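Local coordinates for hypothetical protein SSO2273 (Sulfolobus solfataricus, PDB 2X4H), which probably acts as a metal-dependent, DNA-binding transcription repressor of the DtxR/MntR family, working as a dimer that senses transition metal ions, at residues Y18-K23 with R76-L81; V87-L92 with T101-S106. One frame throughout, in Å; residues are numbered along the deposited sequence.

Interaction 1. Residues Y18-K23 with R76-L81; sequences YLLTIK and RSINYL
The helical segments 18-23 and 76-81 run at 125° to one another, their axes 10.5 Å apart at closest approach, and Leu19 faces Ile78 where the backbones come nearest. Ile78 spans this separation and takes part in nearly every contact. With CG1 set beside its own backbone N (chi1 -81°) and the chain then fully extended, its CD1 tip reaches the surface of the other helix, lying 3.8 Å from Leu19 CB and 3.7 Å from Leu19 O. The second branch, CG2, meets Leu20 CD2 more loosely at 4.2 Å. On a third side the aliphatic stem of Lys23 passes CD1, with its CD 3.9 Å away, while the amine carries on to a salt bridge with Asp27. Leu19 CD1 rests against the hydroxyl of Ser77, which is turned back to the carbonyls of Asn73 and Gly74. Trimming Ile78 to an alanine would probably open a gap between the helices and leave Leu19, Leu20 and the Lys23 stem without their shared partner. Leu19 also touches Leu55 and Val61 in the N-terminal DNA-binding region. Such packing is consistent with a DtxR/MntR-type repressor, in which the long helix 72-94 joins the DNA-binding and dimerisation regions.

Interaction 2. Residues V87-L92 with T101-S106; sequences VIEILL and TACEYS. With ZN (zinc ion), chain M; ZN (zinc ion), chain N.
Glu89 swings its carboxylate past the flank of helix 101-106, where OE2 lies 3.0 Å from Cys103 CA and close to CB of the same residue. No hydrogen bond links the two segments; a zinc ion does. The ion of chain M is held by Glu89 OE2 at 2.1 Å and by Cys103 SG at 2.2 Å, with His85 and a water completing its set. The sulfur reaches it because SG stands opposite the backbone N (chi1 -168°), on the flank of the helix where the carboxylate arrives. The other oxygen, Glu89 OE1, binds the chain N zinc at 1.9 Å, a site finished by Cys131, His133 and the same water, which sits at a longer 2.5 Å from this second ion. One carboxylate and one water thus bridge two metals, and binding at both oxygens fixes the rotation of the carboxylate group.

Beside the metals the contact turns apolar. Leu92 CB packs on Ala102 CB at 4.0 Å, and Leu92 CD1 lies over the backbone toward Tyr105 CB; the small alanine suits a close approach, the segment axes coming within 9.0 Å of each other at 130°. Ile88 sets its CG2 branch against Ser106 OG; that hydroxyl is hydrogen-bonded to His85 O, which satisfies it although it faces a methyl group. The ring of Tyr105 carries its OH to a hydrogen bond with Glu116 of the second subunit, whose Ile117 packs on Leu92. Metal centre and subunit interface therefore share the same pair of helices, an arrangement consistent with the metal-binding and dimerisation domain of the iron-dependent repressors, here built round a carboxylate-bridged dinuclear zinc site.

In the fold
Helix 72-94 serves both contacts in turn: its earlier part meets helix 13-27 in interaction 1, and its later part meets helix 99-107 in interaction 2. Their centres are about 19 Å apart and they do not touch. Interaction 1 lies near the middle of the chain yet is only partly buried, a small apolar junction between the two family regions. Interaction 2, farther from the centre, is the more buried and the more extensive, and combines apolar packing with metal coordination inside a single region. The difference follows their places in the fold: one joins regions within a chain that no other subunit touches there, the other borders the second subunit.

Interaction 1. Residues Y18-K23 with R76-L81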
# COMPACT_ATOMS: atom_id res chain seq x y z
N TYR C 18 9.62 -0.78 10.61
CA TYR C 18 9.41 -2.14 10.12
C TYR C 18 10.69 -2.66 9.52
O TYR C 18 11.13 -3.75 9.87
CB TYR C 18 8.33 -2.19 9.03
CG TYR C 18 6.93 -2.43 9.52
CD1 TYR C 18 6.23 -1.44 10.22
CD2 TYR C 18 6.27 -3.63 9.24
CE1 TYR C 18 4.92 -1.65 10.67
CE2 TYR C 18 4.97 -3.84 9.67
CZ TYR C 18 4.30 -2.86 10.38
OH TYR C 18 3.01 -3.09 10.80
N LEU C 19 11.30 -1.89 8.63
CA LEU C 19 12.47 -2.34 7.89
C LEU C 19 13.68 -2.53 8.78
O LEU C 19 14.50 -3.41 8.50
CB LEU C 19 12.85 -1.38 6.76
CG LEU C 19 11.83 -1.15 5.65
CD1 LEU C 19 12.47 -0.33 4.55
CD2 LEU C 19 11.26 -2.47 5.09
N LEU C 20 13.82 -1.72 9.82
CA LEU C 20 14.93 -1.90 10.76
C LEU C 20 14.70 -3.16 11.59
O LEU C 20 15.65 -3.83 11.97
CB LEU C 20 15.10 -0.68 11.67
CG LEU C 20 15.74 0.55 11.02
CD1 LEU C 20 15.40 1.83 11.78
CD2 LEU C 20 17.25 0.36 10.90
N THR C 21 13.44 -3.47 11.88
CA THR C 21 13.12 -4.69 12.63
C THR C 21 13.33 -5.94 11.78
O THR C 21 13.84 -6.93 12.27
CB THR C 21 11.70 -4.69 13.13
OG1 THR C 21 11.47 -3.54 13.94
CG2 THR C 21 11.45 -5.93 13.94
N ILE C 22 12.91 -5.89 10.53
CA ILE C 22 13.16 -6.97 9.58
C ILE C 22 14.68 -7.17 9.37
O ILE C 22 15.17 -8.31 9.38
CB ILE C 22 12.43 -6.70 8.22
CG1 ILE C 22 10.92 -6.78 8.40
CG2 ILE C 22 12.90 -7.67 7.11
CD1 ILE C 22 10.13 -6.18 7.24
N LYS C 23 15.42 -6.08 9.21
CA LYS C 23 16.88 -6.17 8.98
C LYS C 23 17.65 -6.86 10.12
O LYS C 23 18.62 -7.57 9.88
CB LYS C 23 17.48 -4.77 8.69
CG LYS C 23 18.94 -4.78 8.19
CD LYS C 23 19.44 -3.37 7.95
CE LYS C 23 20.90 -3.34 7.48
NZ LYS C 23 21.81 -3.81 8.53
N ARG C 76 18.73 0.14 0.79
CA ARG C 76 18.94 1.45 0.19
C ARG C 76 18.06 2.57 0.78
O ARG C 76 18.54 3.67 1.03
CB ARG C 76 18.74 1.37 -1.33
CG ARG C 76 19.86 1.97 -2.16
CD ARG C 76 19.74 1.63 -3.64
NE ARG C 76 20.62 0.51 -3.98
CZ ARG C 76 20.23 -0.69 -4.43
NH1 ARG C 76 18.95 -0.99 -4.63
NH2 ARG C 76 21.16 -1.60 -4.69
N SER C 77 16.78 2.29 1.01
CA SER C 77 15.87 3.29 1.55
C SER C 77 16.00 3.49 3.07
O SER C 77 15.73 4.57 3.55
CB SER C 77 14.41 2.96 1.16
OG SER C 77 14.08 1.63 1.46
N ILE C 78 16.41 2.48 3.82
CA ILE C 78 16.83 2.67 5.22
C ILE C 78 17.99 3.70 5.31
O ILE C 78 17.94 4.63 6.09
CB ILE C 78 17.34 1.34 5.85
CG1 ILE C 78 16.17 0.48 6.31
CG2 ILE C 78 18.27 1.60 7.04
CD1 ILE C 78 16.60 -0.87 6.82
N ASN C 79 19.02 3.50 4.50
CA ASN C 79 20.19 4.39 4.50
C ASN C 79 19.79 5.79 4.03
O ASN C 79 20.22 6.79 4.59
CB ASN C 79 21.30 3.84 3.61
CG ASN C 79 21.99 2.65 4.21
OD1 ASN C 79 21.82 2.35 5.39
ND2 ASN C 79 22.78 1.97 3.41
N TYR C 80 18.91 5.84 3.04
CA TYR C 80 18.55 7.13 2.49
C TYR C 80 17.78 7.98 3.54
O TYR C 80 18.05 9.19 3.67
CB TYR C 80 17.78 7.00 1.18
CG TYR C 80 17.24 8.33 0.83
CD1 TYR C 80 18.10 9.38 0.47
CD2 TYR C 80 15.88 8.60 0.97
CE1 TYR C 80 17.59 10.66 0.22
CE2 TYR C 80 15.36 9.87 0.72
CZ TYR C 80 16.21 10.88 0.34
OH TYR C 80 15.66 12.11 0.07
N LEU C 81 16.90 7.36 4.33
CA LEU C 81 16.26 8.11 5.42
C LEU C 81 17.24 8.52 6.55
O LEU C 81 17.11 9.59 7.16
CB LEU C 81 15.07 7.35 5.98
CG LEU C 81 14.26 7.95 7.13
CD1 LEU C 81 14.01 9.42 6.88
CD2 LEU C 81 12.92 7.20 7.26

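Interaction 2. Residues V87-L92 with T101-S106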
# COMPACT_ATOMS: atom_id res chain seq x y z
N VAL C 87 21.77 14.57 7.77
CA VAL C 87 22.15 15.74 7.00
C VAL C 87 21.30 16.96 7.39
O VAL C 87 21.84 18.04 7.60
CB VAL C 87 22.08 15.46 5.49
CG1 VAL C 87 22.23 16.75 4.69
CG2 VAL C 87 23.13 14.41 5.09
N ILE C 88 19.99 16.79 7.50
CA ILE C 88 19.13 17.89 7.98
C ILE C 88 19.56 18.35 9.37
O ILE C 88 19.68 19.55 9.60
CB ILE C 88 17.64 17.51 7.95
CG1 ILE C 88 17.09 17.63 6.53
CG2 ILE C 88 16.83 18.46 8.85
CD1 ILE C 88 15.82 16.88 6.32
N GLU C 89 19.85 17.43 10.28
CA GLU C 89 20.28 17.82 11.62
C GLU C 89 21.46 18.77 11.58
O GLU C 89 21.50 19.72 12.35
CB GLU C 89 20.72 16.62 12.46
CG GLU C 89 19.62 15.75 12.90
CD GLU C 89 20.01 14.85 14.06
OE1 GLU C 89 21.19 14.39 14.14
OE2 GLU C 89 19.10 14.56 14.88
N ILE C 90 22.44 18.47 10.73
CA ILE C 90 23.63 19.28 10.60
C ILE C 90 23.30 20.68 10.12
O ILE C 90 23.83 21.66 10.67
CB ILE C 90 24.70 18.64 9.68
CG1 ILE C 90 25.35 17.46 10.40
CG2 ILE C 90 25.81 19.67 9.30
CD1 ILE C 90 26.29 16.63 9.55
N LEU C 91 22.45 20.77 9.10
CA LEU C 91 21.98 22.08 8.62
C LEU C 91 21.36 22.85 9.78
O LEU C 91 21.65 24.02 9.96
CB LEU C 91 20.98 21.97 7.46
CG LEU C 91 20.27 23.26 7.04
CD1 LEU C 91 21.26 24.27 6.49
CD2 LEU C 91 19.12 22.94 6.03
N LEU C 92 20.53 22.18 10.57
CA LEU C 92 19.76 22.85 11.60
C LEU C 92 20.65 23.34 12.73
O LEU C 92 20.51 24.48 13.21
CB LEU C 92 18.62 21.96 12.11
CG LEU C 92 17.55 21.59 11.07
CD1 LEU C 92 16.42 20.83 11.71
CD2 LEU C 92 17.01 22.82 10.33
N THR C 101 16.48 19.64 19.82
CA THR C 101 15.38 20.21 19.06
C THR C 101 15.57 19.96 17.56
O THR C 101 14.60 19.76 16.83
CB THR C 101 15.26 21.72 19.34
OG1 THR C 101 15.20 21.94 20.76
CG2 THR C 101 14.02 22.29 18.67
N ALA C 102 16.82 19.96 17.11
CA ALA C 102 17.13 19.63 15.72
C ALA C 102 16.71 18.21 15.37
O ALA C 102 16.17 17.97 14.31
CB ALA C 102 18.64 19.81 15.45
N CYS C 103 16.97 17.26 16.27
CA CYS C 103 16.62 15.88 16.05
C CYS C 103 15.09 15.73 15.91
O CYS C 103 14.60 15.12 14.97
CB CYS C 103 17.15 15.01 17.20
SG CYS C 103 17.07 13.23 16.87
N GLU C 104 14.36 16.36 16.84
CA GLU C 104 12.90 16.30 16.88
C GLU C 104 12.27 16.97 15.66
O GLU C 104 11.39 16.43 15.03
CB GLU C 104 12.38 16.94 18.18
CG GLU C 104 12.77 16.17 19.45
CD GLU C 104 12.74 17.01 20.73
OE1 GLU C 104 13.15 16.48 21.79
OE2 GLU C 104 12.32 18.20 20.70
N TYR C 105 12.77 18.14 15.31
CA TYR C 105 12.27 18.84 14.13
C TYR C 105 12.53 18.07 12.86
O TYR C 105 11.66 17.99 12.00
CB TYR C 105 12.94 20.19 13.98
CG TYR C 105 12.46 21.33 14.84
CD1 TYR C 105 11.27 21.28 15.56
CD2 TYR C 105 13.20 22.50 14.88
CE1 TYR C 105 10.85 22.39 16.32
CE2 TYR C 105 12.79 23.58 15.61
CZ TYR C 105 11.62 23.53 16.33
OH TYR C 105 11.26 24.65 17.06
N SER C 106 13.76 17.57 12.71
CA SER C 106 14.12 16.80 11.51
C SER C 106 13.13 15.64 11.27
O SER C 106 12.71 15.38 10.12
CB SER C 106 15.57 16.31 11.62
OG SER C 106 15.97 15.57 10.47
ZN ZN M . 18.50 12.61 15.32
ZN ZN N . 21.66 12.88 15.19
O HOH W 1 20.02 11.03 14.97